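Local coordinates for virulent strain associated lipoprotein (Borreliella spielmanii A14S, PDB 6FZZ) that is an outer surface lipoprotein of a Lyme disease spirochaete, related to a Borrelia burgdorferi protein able to bind glutathione, and may do likewise, at residues S96-L101 and Q164-Y169; S112-G117 and E196-S201; N146-L151 and S206-I211; E156-T161 and K192-K197. One frame throughout, in Å; residues are numbered along the deposited sequence.

Contact 1 (S96-L101 and Q164-Y169)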
loop_
_atom_site.group_PDB
_atom_site.type_symbol
_atom_site.label_atom_id
_atom_site.label_comp_id
_atom_site.label_asym_id
_atom_site.label_seq_id
_atom_site.Cartn_x
_atom_site.Cartn_y
_atom_site.Cartn_z
ATOM N N SER A 96 14.247 2.115 2.061
ATOM C CA SER A 96 14.807 0.989 1.319
ATOM C C SER A 96 16.099 0.479 1.974
ATOM O O SER A 96 16.308 -0.738 2.130
ATOM C CB SER A 96 15.005 1.419 -0.145
ATOM O OG SER A 96 15.728 0.500 -0.893
ATOM N N GLU A 97 17.004 1.420 2.275
ATOM C CA GLU A 97 18.235 1.131 3.000
ATOM C C GLU A 97 17.994 0.336 4.280
ATOM O O GLU A 97 18.672 -0.714 4.493
ATOM C CB GLU A 97 19.004 2.444 3.309
ATOM C CG GLU A 97 19.467 3.106 2.020
ATOM C CD GLU A 97 20.130 4.477 2.259
ATOM O OE1 GLU A 97 19.987 5.033 3.376
ATOM O OE2 GLU A 97 20.764 5.008 1.314
ATOM N N ILE A 98 17.005 0.752 5.087
ATOM C CA ILE A 98 16.733 0.100 6.369
ATOM C C ILE A 98 16.237 -1.334 6.169
ATOM O O ILE A 98 16.692 -2.235 6.831
ATOM C CB ILE A 98 15.677 0.842 7.210
ATOM C CG1 ILE A 98 16.219 2.166 7.719
ATOM C CG2 ILE A 98 15.248 0.040 8.416
ATOM C CD1 ILE A 98 15.083 3.087 8.072
ATOM N N ILE A 99 15.301 -1.539 5.232
ATOM C CA ILE A 99 14.822 -2.873 4.934
ATOM C C ILE A 99 15.896 -3.839 4.341
ATOM O O ILE A 99 15.968 -5.002 4.713
ATOM C CB ILE A 99 13.559 -2.801 4.035
ATOM C CG1 ILE A 99 12.533 -1.846 4.658
ATOM C CG2 ILE A 99 12.985 -4.192 3.799
ATOM C CD1 ILE A 99 12.027 -2.245 6.067
ATOM N N ILE A 100 16.722 -3.340 3.424
ATOM C CA ILE A 100 17.894 -4.062 2.938
ATOM C C ILE A 100 18.849 -4.450 4.063
ATOM O O ILE A 100 19.265 -5.610 4.154
ATOM C CB ILE A 100 18.631 -3.248 1.858
ATOM C CG1 ILE A 100 17.783 -3.174 0.581
ATOM C CG2 ILE A 100 20.038 -3.798 1.579
ATOM C CD1 ILE A 100 18.276 -2.120 -0.408
ATOM N N LEU A 101 19.167 -3.501 4.915
ATOM C CA LEU A 101 19.993 -3.794 6.100
ATOM C C LEU A 101 19.409 -4.859 7.017
ATOM O O LEU A 101 20.133 -5.687 7.522
ATOM C CB LEU A 101 20.247 -2.548 6.891
ATOM C CG LEU A 101 21.278 -1.673 6.232
ATOM C CD1 LEU A 101 21.285 -0.320 6.955
ATOM C CD2 LEU A 101 22.656 -2.354 6.246
ATOM N N GLN A 164 6.965 5.663 11.345
ATOM C CA GLN A 164 7.579 5.477 12.648
ATOM C C GLN A 164 8.910 4.695 12.589
ATOM O O GLN A 164 9.869 5.007 13.292
ATOM C CB GLN A 164 6.600 4.766 13.572
ATOM C CG GLN A 164 7.075 4.587 14.996
ATOM C CD GLN A 164 7.091 5.936 15.734
ATOM O OE1 GLN A 164 6.118 6.689 15.671
ATOM N NE2 GLN A 164 8.194 6.250 16.391
ATOM N N LEU A 165 8.976 3.662 11.771
ATOM C CA LEU A 165 10.240 2.969 11.607
ATOM C C LEU A 165 11.316 3.954 11.274
ATOM O O LEU A 165 12.446 3.873 11.816
ATOM C CB LEU A 165 10.157 1.899 10.513
ATOM C CG LEU A 165 11.484 1.177 10.199
ATOM C CD1 LEU A 165 12.063 0.467 11.406
ATOM C CD2 LEU A 165 11.320 0.219 8.992
ATOM N N LEU A 166 11.050 4.834 10.318
ATOM C CA LEU A 166 12.103 5.815 9.934
ATOM C C LEU A 166 12.535 6.682 11.137
ATOM O O LEU A 166 13.707 6.958 11.315
ATOM C CB LEU A 166 11.639 6.751 8.831
ATOM C CG LEU A 166 11.378 6.073 7.498
ATOM C CD1 LEU A 166 10.804 7.138 6.592
ATOM C CD2 LEU A 166 12.680 5.525 6.963
ATOM N N LEU A 167 11.598 7.028 11.999
ATOM C CA LEU A 167 11.953 7.856 13.188
ATOM C C LEU A 167 12.708 7.039 14.215
ATOM O O LEU A 167 13.705 7.513 14.771
ATOM C CB LEU A 167 10.695 8.445 13.826
ATOM C CG LEU A 167 9.790 9.319 12.922
ATOM C CD1 LEU A 167 8.686 10.009 13.731
ATOM C CD2 LEU A 167 10.558 10.368 12.156
ATOM N N ASP A 168 12.231 5.811 14.472
ATOM C CA ASP A 168 12.873 4.913 15.433
ATOM C C ASP A 168 14.273 4.586 15.080
ATOM O O ASP A 168 15.141 4.410 15.975
ATOM C CB ASP A 168 12.101 3.610 15.591
ATOM C CG ASP A 168 10.794 3.828 16.344
ATOM O OD1 ASP A 168 10.691 4.892 16.947
ATOM O OD2 ASP A 168 9.885 2.991 16.320
ATOM N N TYR A 169 14.494 4.391 13.780
ATOM C CA TYR A 169 15.845 4.162 13.282
ATOM C C TYR A 169 16.832 5.359 13.455
ATOM O O TYR A 169 17.968 5.212 13.962
ATOM C CB TYR A 169 15.784 3.753 11.830
ATOM C CG TYR A 169 17.101 3.263 11.350
ATOM C CD1 TYR A 169 17.499 1.976 11.589
ATOM C CD2 TYR A 169 17.956 4.102 10.631
ATOM C CE1 TYR A 169 18.739 1.536 11.152
ATOM C CE2 TYR A 169 19.201 3.676 10.223
ATOM C CZ TYR A 169 19.582 2.390 10.497
ATOM O OH TYR A 169 20.806 1.935 10.047
#

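Contact 2 (S112-G117 and E196-S201)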
loop_
_atom_site.group_PDB
_atom_site.type_symbol
_atom_site.label_atom_id
_atom_site.label_comp_id
_atom_site.label_asym_id
_atom_site.label_seq_id
_atom_site.Cartn_x
_atom_site.Cartn_y
_atom_site.Cartn_z
ATOM N N SER A 112 3.258 -5.512 1.700
ATOM C CA SER A 112 2.789 -4.135 1.654
ATOM C C SER A 112 2.107 -3.878 0.338
ATOM O O SER A 112 1.032 -3.267 0.284
ATOM C CB SER A 112 4.019 -3.126 1.722
ATOM O OG SER A 112 4.648 -3.381 2.883
ATOM N N ILE A 113 2.726 -4.348 -0.737
ATOM C CA ILE A 113 2.227 -4.105 -2.065
ATOM C C ILE A 113 0.977 -4.949 -2.337
ATOM O O ILE A 113 0.136 -4.556 -3.119
ATOM C CB ILE A 113 3.384 -4.296 -3.093
ATOM C CG1 ILE A 113 4.128 -2.987 -3.294
ATOM C CG2 ILE A 113 2.938 -4.906 -4.374
ATOM C CD1 ILE A 113 4.961 -2.589 -2.083
ATOM N N THR A 114 0.835 -6.109 -1.694
ATOM C CA THR A 114 -0.365 -6.872 -1.815
ATOM C C THR A 114 -1.542 -6.118 -1.152
ATOM O O THR A 114 -2.644 -6.011 -1.730
ATOM C CB THR A 114 -0.182 -8.295 -1.211
ATOM O OG1 THR A 114 0.856 -8.952 -1.902
ATOM C CG2 THR A 114 -1.474 -9.164 -1.277
ATOM N N LEU A 115 -1.296 -5.566 0.031
ATOM C CA LEU A 115 -2.286 -4.779 0.733
ATOM C C LEU A 115 -2.716 -3.582 -0.186
ATOM O O LEU A 115 -3.898 -3.385 -0.478
ATOM C CB LEU A 115 -1.723 -4.311 2.094
ATOM C CG LEU A 115 -2.694 -3.482 2.958
ATOM C CD1 LEU A 115 -2.151 -3.312 4.370
ATOM C CD2 LEU A 115 -2.926 -2.094 2.376
ATOM N N GLU A 116 -1.725 -2.862 -0.715
ATOM C CA GLU A 116 -2.013 -1.742 -1.581
ATOM C C GLU A 116 -2.777 -2.163 -2.814
ATOM O O GLU A 116 -3.720 -1.473 -3.249
ATOM C CB GLU A 116 -0.770 -0.996 -1.943
ATOM C CG GLU A 116 -1.098 0.304 -2.641
ATOM C CD GLU A 116 -1.431 1.434 -1.686
ATOM O OE1 GLU A 116 -1.229 1.311 -0.449
ATOM O OE2 GLU A 116 -1.828 2.484 -2.202
ATOM N N GLY A 117 -2.423 -3.316 -3.356
ATOM C CA GLY A 117 -3.047 -3.823 -4.536
ATOM C C GLY A 117 -4.507 -4.134 -4.271
ATOM O O GLY A 117 -5.314 -4.051 -5.165
ATOM N N GLU A 196 -0.921 -9.178 8.914
ATOM C CA GLU A 196 -2.265 -9.189 9.451
ATOM C C GLU A 196 -3.164 -8.191 8.744
ATOM O O GLU A 196 -4.320 -8.496 8.464
ATOM C CB GLU A 196 -2.286 -8.910 10.950
ATOM C CG GLU A 196 -1.680 -10.086 11.722
ATOM C CD GLU A 196 -1.926 -10.029 13.208
ATOM O OE1 GLU A 196 -2.304 -8.952 13.750
ATOM O OE2 GLU A 196 -1.759 -11.096 13.826
ATOM N N LYS A 197 -2.642 -6.995 8.516
ATOM C CA LYS A 197 -3.412 -5.944 7.872
ATOM C C LYS A 197 -3.636 -6.335 6.419
ATOM O O LYS A 197 -4.674 -6.037 5.851
ATOM C CB LYS A 197 -2.670 -4.615 7.970
ATOM C CG LYS A 197 -2.611 -4.028 9.377
ATOM C CD LYS A 197 -3.968 -3.551 9.841
ATOM C CE LYS A 197 -4.109 -3.653 11.352
ATOM N NZ LYS A 197 -5.564 -3.647 11.651
ATOM N N GLN A 198 -2.687 -7.039 5.825
ATOM C CA GLN A 198 -2.821 -7.480 4.465
ATOM C C GLN A 198 -3.948 -8.506 4.331
ATOM O O GLN A 198 -4.770 -8.442 3.411
ATOM C CB GLN A 198 -1.546 -8.106 3.933
ATOM C CG GLN A 198 -1.737 -8.728 2.548
ATOM C CD GLN A 198 -1.854 -10.236 2.578
ATOM O OE1 GLN A 198 -1.092 -10.896 3.280
ATOM N NE2 GLN A 198 -2.837 -10.783 1.881
ATOM N N GLU A 199 -3.953 -9.492 5.232
ATOM C CA GLU A 199 -5.065 -10.427 5.298
ATOM C C GLU A 199 -6.437 -9.792 5.530
ATOM O O GLU A 199 -7.445 -10.221 4.940
ATOM C CB GLU A 199 -4.770 -11.498 6.341
ATOM C CG GLU A 199 -3.662 -12.417 5.860
ATOM C CD GLU A 199 -3.214 -13.460 6.892
ATOM O OE1 GLU A 199 -3.863 -13.619 7.912
ATOM O OE2 GLU A 199 -2.203 -14.103 6.658
ATOM N N GLU A 200 -6.459 -8.836 6.421
ATOM C CA GLU A 200 -7.634 -8.023 6.657
ATOM C C GLU A 200 -8.121 -7.296 5.372
ATOM O O GLU A 200 -9.313 -7.324 5.055
ATOM C CB GLU A 200 -7.317 -7.077 7.784
ATOM C CG GLU A 200 -8.465 -6.215 8.236
ATOM C CD GLU A 200 -8.104 -5.366 9.457
ATOM O OE1 GLU A 200 -7.144 -5.724 10.216
ATOM O OE2 GLU A 200 -8.844 -4.373 9.635
ATOM N N SER A 201 -7.198 -6.749 4.586
ATOM C CA SER A 201 -7.543 -6.075 3.345
ATOM C C SER A 201 -8.142 -6.992 2.311
ATOM O O SER A 201 -9.062 -6.614 1.580
ATOM C CB SER A 201 -6.310 -5.303 2.804
ATOM O OG SER A 201 -5.332 -6.198 2.317
#

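Contact 3 (N146-L151 and S206-I211)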
loop_
_atom_site.group_PDB
_atom_site.type_symbol
_atom_site.label_atom_id
_atom_site.label_comp_id
_atom_site.label_asym_id
_atom_site.label_seq_id
_atom_site.Cartn_x
_atom_site.Cartn_y
_atom_site.Cartn_z
ATOM N N ASN A 146 -18.734 1.578 5.473
ATOM C CA ASN A 146 -17.942 1.104 6.571
ATOM C C ASN A 146 -16.802 0.168 6.078
ATOM O O ASN A 146 -15.713 0.254 6.609
ATOM C CB ASN A 146 -18.813 0.339 7.556
ATOM C CG ASN A 146 -19.828 1.237 8.284
ATOM O OD1 ASN A 146 -19.645 2.454 8.439
ATOM N ND2 ASN A 146 -20.902 0.626 8.738
ATOM N N LEU A 147 -17.072 -0.719 5.120
ATOM C CA LEU A 147 -16.024 -1.635 4.578
ATOM C C LEU A 147 -14.893 -0.835 3.895
ATOM O O LEU A 147 -13.710 -1.039 4.132
ATOM C CB LEU A 147 -16.626 -2.646 3.640
ATOM C CG LEU A 147 -17.540 -3.715 4.272
ATOM C CD1 LEU A 147 -18.249 -4.468 3.185
ATOM C CD2 LEU A 147 -16.768 -4.712 5.092
ATOM N N PHE A 148 -15.278 0.161 3.119
ATOM C CA PHE A 148 -14.303 0.946 2.358
ATOM C C PHE A 148 -13.431 1.782 3.256
ATOM O O PHE A 148 -12.192 1.880 3.085
ATOM C CB PHE A 148 -15.025 1.831 1.337
ATOM C CG PHE A 148 -14.108 2.394 0.316
ATOM C CD1 PHE A 148 -13.243 1.553 -0.406
ATOM C CD2 PHE A 148 -14.075 3.739 0.055
ATOM C CE1 PHE A 148 -12.391 2.048 -1.360
ATOM C CE2 PHE A 148 -13.259 4.235 -0.933
ATOM C CZ PHE A 148 -12.392 3.407 -1.617
ATOM N N GLU A 149 -14.055 2.375 4.265
ATOM C CA GLU A 149 -13.325 3.088 5.279
ATOM C C GLU A 149 -12.378 2.235 6.052
ATOM O O GLU A 149 -11.222 2.643 6.312
ATOM C CB GLU A 149 -14.268 3.827 6.260
ATOM C CG GLU A 149 -14.989 4.943 5.617
ATOM C CD GLU A 149 -15.871 5.724 6.608
ATOM O OE1 GLU A 149 -16.132 5.233 7.701
ATOM O OE2 GLU A 149 -16.346 6.817 6.281
ATOM N N LYS A 150 -12.856 1.079 6.460
ATOM C CA LYS A 150 -11.980 0.105 7.120
ATOM C C LYS A 150 -10.816 -0.290 6.182
ATOM O O LYS A 150 -9.629 -0.325 6.620
ATOM C CB LYS A 150 -12.760 -1.144 7.531
ATOM C CG LYS A 150 -13.654 -0.929 8.756
ATOM C CD LYS A 150 -14.121 -2.249 9.361
ATOM C CE LYS A 150 -15.285 -2.844 8.579
ATOM N NZ LYS A 150 -15.838 -4.142 9.123
ATOM N N LEU A 151 -11.129 -0.553 4.899
ATOM C CA LEU A 151 -10.046 -0.887 3.916
ATOM C C LEU A 151 -8.993 0.215 3.821
ATOM O O LEU A 151 -7.790 -0.067 3.947
ATOM C CB LEU A 151 -10.651 -1.174 2.523
ATOM C CG LEU A 151 -9.704 -1.531 1.380
ATOM C CD1 LEU A 151 -8.924 -2.788 1.768
ATOM C CD2 LEU A 151 -10.558 -1.752 0.150
ATOM N N SER A 206 -12.860 -8.553 -0.563
ATOM C CA SER A 206 -13.813 -9.605 -0.995
ATOM C C SER A 206 -15.247 -9.214 -0.507
ATOM O O SER A 206 -16.228 -9.335 -1.226
ATOM C CB SER A 206 -13.410 -10.991 -0.419
ATOM O OG SER A 206 -12.098 -11.256 -0.919
ATOM N N ASP A 207 -15.370 -8.653 0.659
ATOM C CA ASP A 207 -16.706 -8.276 1.076
ATOM C C ASP A 207 -17.282 -7.150 0.178
ATOM O O ASP A 207 -18.461 -7.177 -0.159
ATOM C CB ASP A 207 -16.734 -7.817 2.491
ATOM C CG ASP A 207 -16.572 -8.957 3.507
ATOM O OD1 ASP A 207 -16.736 -10.155 3.191
ATOM O OD2 ASP A 207 -16.297 -8.609 4.655
ATOM N N ILE A 208 -16.454 -6.166 -0.190
ATOM C CA ILE A 208 -16.901 -5.101 -1.110
ATOM C C ILE A 208 -17.243 -5.633 -2.466
ATOM O O ILE A 208 -18.341 -5.298 -3.008
ATOM C CB ILE A 208 -15.898 -3.958 -1.211
ATOM C CG1 ILE A 208 -15.893 -3.240 0.144
ATOM C CG2 ILE A 208 -16.286 -3.053 -2.385
ATOM C CD1 ILE A 208 -14.773 -2.223 0.305
ATOM N N LEU A 209 -16.390 -6.545 -2.997
ATOM C CA LEU A 209 -16.715 -7.191 -4.275
ATOM C C LEU A 209 -18.013 -8.062 -4.227
ATOM O O LEU A 209 -18.615 -8.278 -5.216
ATOM C CB LEU A 209 -15.566 -8.072 -4.784
ATOM C CG LEU A 209 -14.280 -7.334 -5.058
ATOM C CD1 LEU A 209 -13.211 -8.314 -5.503
ATOM C CD2 LEU A 209 -14.522 -6.236 -6.075
ATOM N N SER A 210 -18.420 -8.527 -3.062
ATOM C CA SER A 210 -19.643 -9.305 -2.923
ATOM C C SER A 210 -20.941 -8.501 -3.044
ATOM O O SER A 210 -21.998 -9.087 -3.046
ATOM C CB SER A 210 -19.724 -9.897 -1.492
ATOM O OG SER A 210 -18.759 -10.855 -1.363
ATOM N N ILE A 211 -20.877 -7.180 -2.973
ATOM C CA ILE A 211 -22.092 -6.393 -3.017
ATOM C C ILE A 211 -22.420 -6.240 -4.503
ATOM O O ILE A 211 -21.650 -5.629 -5.200
ATOM C CB ILE A 211 -21.886 -5.058 -2.303
ATOM C CG1 ILE A 211 -21.657 -5.316 -0.813
ATOM C CG2 ILE A 211 -23.078 -4.154 -2.559
ATOM C CD1 ILE A 211 -21.130 -4.116 -0.009
#

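Contact 4 (E156-T161 and K192-K197)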
loop_
_atom_site.group_PDB
_atom_site.type_symbol
_atom_site.label_atom_id
_atom_site.label_comp_id
_atom_site.label_asym_id
_atom_site.label_seq_id
_atom_site.Cartn_x
_atom_site.Cartn_y
_atom_site.Cartn_z
ATOM N N GLU A 156 -3.557 3.086 5.939
ATOM C CA GLU A 156 -3.104 4.180 6.817
ATOM C C GLU A 156 -2.292 3.691 8.063
ATOM O O GLU A 156 -1.304 4.310 8.446
ATOM C CB GLU A 156 -4.300 4.992 7.276
ATOM C CG GLU A 156 -3.972 5.956 8.390
ATOM C CD GLU A 156 -4.976 7.060 8.489
ATOM O OE1 GLU A 156 -6.206 6.748 8.410
ATOM O OE2 GLU A 156 -4.530 8.227 8.658
ATOM N N ILE A 157 -2.688 2.556 8.633
ATOM C CA ILE A 157 -1.943 1.904 9.714
ATOM C C ILE A 157 -0.517 1.474 9.270
ATOM O O ILE A 157 0.469 1.776 9.956
ATOM C CB ILE A 157 -2.702 0.665 10.242
ATOM C CG1 ILE A 157 -4.033 1.082 10.842
ATOM C CG2 ILE A 157 -1.904 -0.082 11.316
ATOM C CD1 ILE A 157 -3.970 2.330 11.693
ATOM N N ILE A 158 -0.432 0.825 8.112
ATOM C CA ILE A 158 0.862 0.447 7.552
ATOM C C ILE A 158 1.746 1.645 7.215
ATOM O O ILE A 158 2.911 1.649 7.566
ATOM C CB ILE A 158 0.712 -0.550 6.388
ATOM C CG1 ILE A 158 0.251 -1.877 6.955
ATOM C CG2 ILE A 158 2.031 -0.767 5.611
ATOM C CD1 ILE A 158 0.702 -2.142 8.388
ATOM N N SER A 159 1.165 2.649 6.556
ATOM C CA SER A 159 1.873 3.870 6.259
ATOM C C SER A 159 2.426 4.480 7.527
ATOM O O SER A 159 3.603 4.913 7.539
ATOM C CB SER A 159 0.974 4.917 5.469
ATOM O OG SER A 159 1.605 6.164 5.555
ATOM N N LYS A 160 1.618 4.566 8.590
ATOM C CA LYS A 160 2.172 5.091 9.843
ATOM C C LYS A 160 3.250 4.210 10.451
ATOM O O LYS A 160 4.196 4.697 11.104
ATOM C CB LYS A 160 1.087 5.366 10.870
ATOM C CG LYS A 160 0.111 6.456 10.425
ATOM C CD LYS A 160 -0.750 6.899 11.597
ATOM C CE LYS A 160 -1.824 7.877 11.152
ATOM N NZ LYS A 160 -3.055 7.648 11.953
ATOM N N THR A 161 3.087 2.909 10.318
ATOM C CA THR A 161 4.099 1.986 10.846
ATOM C C THR A 161 5.441 2.248 10.164
ATOM O O THR A 161 6.451 2.293 10.827
ATOM C CB THR A 161 3.637 0.517 10.690
ATOM O OG1 THR A 161 2.389 0.379 11.395
ATOM C CG2 THR A 161 4.660 -0.505 11.269
ATOM N N LYS A 192 5.026 -9.191 10.630
ATOM C CA LYS A 192 3.835 -9.746 11.283
ATOM C C LYS A 192 2.599 -8.818 11.281
ATOM O O LYS A 192 1.525 -9.233 10.878
ATOM C CB LYS A 192 4.161 -10.177 12.716
ATOM C CG LYS A 192 3.361 -11.406 13.149
ATOM C CD LYS A 192 3.328 -12.535 12.127
ATOM C CE LYS A 192 2.437 -13.697 12.578
ATOM N NZ LYS A 192 0.971 -13.372 12.549
ATOM N N GLN A 193 2.764 -7.577 11.714
ATOM C CA GLN A 193 1.727 -6.590 11.621
ATOM C C GLN A 193 1.226 -6.288 10.189
ATOM O O GLN A 193 0.011 -6.160 9.997
ATOM C CB GLN A 193 2.148 -5.319 12.333
ATOM C CG GLN A 193 2.177 -5.461 13.842
ATOM C CD GLN A 193 0.775 -5.615 14.460
ATOM O OE1 GLN A 193 -0.023 -6.471 14.046
ATOM N NE2 GLN A 193 0.481 -4.801 15.481
ATOM N N ILE A 194 2.127 -6.213 9.207
ATOM C CA ILE A 194 1.715 -5.888 7.839
ATOM C C ILE A 194 0.909 -7.035 7.367
ATOM O O ILE A 194 -0.048 -6.826 6.653
ATOM C CB ILE A 194 2.842 -5.714 6.806
ATOM C CG1 ILE A 194 3.777 -4.602 7.136
ATOM C CG2 ILE A 194 2.285 -5.346 5.404
ATOM C CD1 ILE A 194 4.949 -4.711 6.197
ATOM N N LYS A 195 1.350 -8.264 7.679
ATOM C CA LYS A 195 0.745 -9.457 7.138
ATOM C C LYS A 195 -0.698 -9.584 7.675
ATOM O O LYS A 195 -1.591 -9.952 6.918
ATOM C CB LYS A 195 1.566 -10.689 7.514
ATOM C CG LYS A 195 1.073 -11.977 6.898
ATOM C CD LYS A 195 1.375 -12.003 5.404
ATOM C CE LYS A 195 0.918 -13.265 4.727
ATOM N NZ LYS A 195 -0.491 -13.228 4.281
ATOM N N GLU A 196 -0.921 -9.178 8.914
ATOM C CA GLU A 196 -2.265 -9.189 9.451
ATOM C C GLU A 196 -3.164 -8.191 8.744
ATOM O O GLU A 196 -4.320 -8.496 8.464
ATOM C CB GLU A 196 -2.286 -8.910 10.950
ATOM C CG GLU A 196 -1.680 -10.086 11.722
ATOM C CD GLU A 196 -1.926 -10.029 13.208
ATOM O OE1 GLU A 196 -2.304 -8.952 13.750
ATOM O OE2 GLU A 196 -1.759 -11.096 13.826
ATOM N N LYS A 197 -2.642 -6.995 8.516
ATOM C CA LYS A 197 -3.412 -5.944 7.872
ATOM C C LYS A 197 -3.636 -6.335 6.419
ATOM O O LYS A 197 -4.674 -6.037 5.851
ATOM C CB LYS A 197 -2.670 -4.615 7.970
ATOM C CG LYS A 197 -2.611 -4.028 9.377
ATOM C CD LYS A 197 -3.968 -3.551 9.841
ATOM C CE LYS A 197 -4.109 -3.653 11.352
ATOM N NZ LYS A 197 -5.564 -3.647 11.651
#

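Contact 1 (S96-L101 and Q164-Y169)
The ring of Tyr169 carries Ile98 on one face: Ile98 CG1 sits over its centre, 3.9 Å from the ring centroid and only 11° off the normal, a CH-pi contact. At the hydroxyl, Leu101 CD1 lies 3.9 Å from Tyr169 OH, the two side chains crossing at about a right angle. A chi1 of -169° lays the Tyr169 ring along the flank of Ile98, and the two side chains run past each other in opposite directions. Ile98 serves three partners with three carbons. Its CD1 lies by Tyr169 CG and reaches Leu166 CD2 at 3.6 Å, while its CG2 branch meets Leu165 CD2 at 4.0 Å. The same Leu165 CD2 also touches Ile99 CD1 at 3.9 Å, so one methyl bridges two neighbouring isoleucines. Helix 89-102 thus packs steeply on the C-terminal part of helix 138-170, the short segments crossing at 75° with axes 11.0 Å apart. Leu183 of helix 180-209 touches both Ile98 and Tyr169, making this a three-helix core in the pFam54-family fold. No hydrogen bond spans the two segments; dispersion and the weak CH-pi contact hold them together.

Contact 2 (S112-G117 and E196-S201)
Thr114 and Leu115 meet Gln198 and Ser201 where two helices run nearly parallel, their short segments 8.7 Å apart axis to axis at 24°, with the CA atoms of Leu115 and Gln198 only 4.6 Å from each other. Leu115, its CG anti to the backbone N (chi1 -179°), lies beside Lys197 and points the same way; its CD1 rests 3.9 Å from Lys197 CB. On the CG side of Leu115 stands Ser201, whose OG approaches Leu115 CA at 3.7 Å. That hydroxyl turns back on its own helix, donating to Gln198 O at 2.6 Å, and is also hydrogen-bonded to Asn118 ND2. Helices 105-126 and 180-209 are two members of the all-helical Bbcrasp-1-type fold, and the second is predicted to form a coiled coil here; Ile158 of helix 138-170 also packs on Leu115. At partly exposed positions, Thr114 CG2 packs on the bent side chain of Gln198, 3.9 Å from its CG and 3.8 Å from its NE2. The polar ends are engaged within their own helices: Thr114 OG1 with Asn110 O, Gln198 OE1 with Lys195 NZ. The Lys197 amine instead forms a salt bridge, NZ to Glu200 OE1 at 3.0 Å, which reaches the carboxylate on its syn side, 28° out of plane.

Contact 3 (N146-L151 and S206-I211)
Leu147 and Ile208 interlock through matching first torsions: Leu147 CG (chi1 -69°) and Ile208 CG1 (chi1 -68°) both stand anti to their carbonyl carbons, beside the backbone N, and the two side chains slide past one another in opposite directions. This is helix-to-helix packing in the all-helical pFam54 fold, joining the N-terminal half of helix 138-170 to the C-terminal end of helix 180-209. The tightest meeting is Leu147 CB against Ile208 CG1, at 3.6 Å. Beyond it, Ile208 CD1 presses onto the backbone of helix 138-170, 3.7 Å from Phe148 N, and also lies at the edge of the Phe148 ring, near its plane, 4.1 Å from Phe148 CD1. Leu151 CD2 comes to 4.2 Å from the same Ile208 CD1, so this methyl touches Leu147, Phe148 and Leu151 along one helix. Phe148 itself leads on to helix 15-41, touching Leu25, Ile26 and Ala29. On the other flank, the fork of Leu147 straddles the base of Asp207, crossing it at about a right angle: Leu147 CD1 lies 3.7 Å from Asp207 CB, and Leu147 CD2 lies 3.9 Å from Asp207 OD2, the oxygen that forms a salt bridge with Lys203, one turn back. Further along, Ile211 adds a looser touch on Leu147. Ser210 N and Ser210 OG both bond Ser206 O, from opposite faces of its carbonyl plane, each at 3.0 Å.

Contact 4 (E156-T161 and K192-K197)
Antiparallel helix packing joins Ile157 and Ile158 to Ile194 and Lys197 in a partly buried contact, its centre about 9 Å from the centre of the chain, where helices 138-170 and 180-209 run alongside each other. The two short segments lie at 165° with axes 10.2 Å apart, and segment 192-197 falls in a predicted coiled coil. Ile158 CD1 makes most of the close approaches. That methyl rests against the backbone of the other helix, 3.9 Å from Ile194 CA, and at the same distance from Lys197 CG, with Ile194 CG1 slightly farther at 4.1 Å. A chi2 of -29° in Ile158, about halfway between eclipsed and staggered, places CD1 there. Lys197 bends at its second torsion (chi2 -70°), and its alkyl chain passes obliquely along both isoleucines; Ile157 CG2 meets its CE at 4.2 Å near the surface. On the inner side Ile194 leads to Ile108, Thr111 and Ser112 of helix 105-126, which closes the core. Across the segments only carbon-based packing acts: the lysine takes part as a hydrocarbon, through its methylenes.

Contacts 1, 3 and 4 are spread along helix 138-170, in the chain order 3, 4, 1; contacts 2, 3 and 4 use helix 180-209, in the order 4, 2, 3. The antiparallel pairing of these two helices is sampled twice, by contacts 3 and 4, whose centres are about 18 Å apart. Contacts 2 and 4 share Glu196 and Lys197, lie about 8 Å apart between centres, and touch where Leu115 meets Ile158. Contact 2 also reaches contact 3, through Ser201 and Leu151. Contacts 1 and 3, with centres about 31 Å apart, lie on opposite sides of the chain's centre. Together they tie four consecutive helices into one elongated bundle.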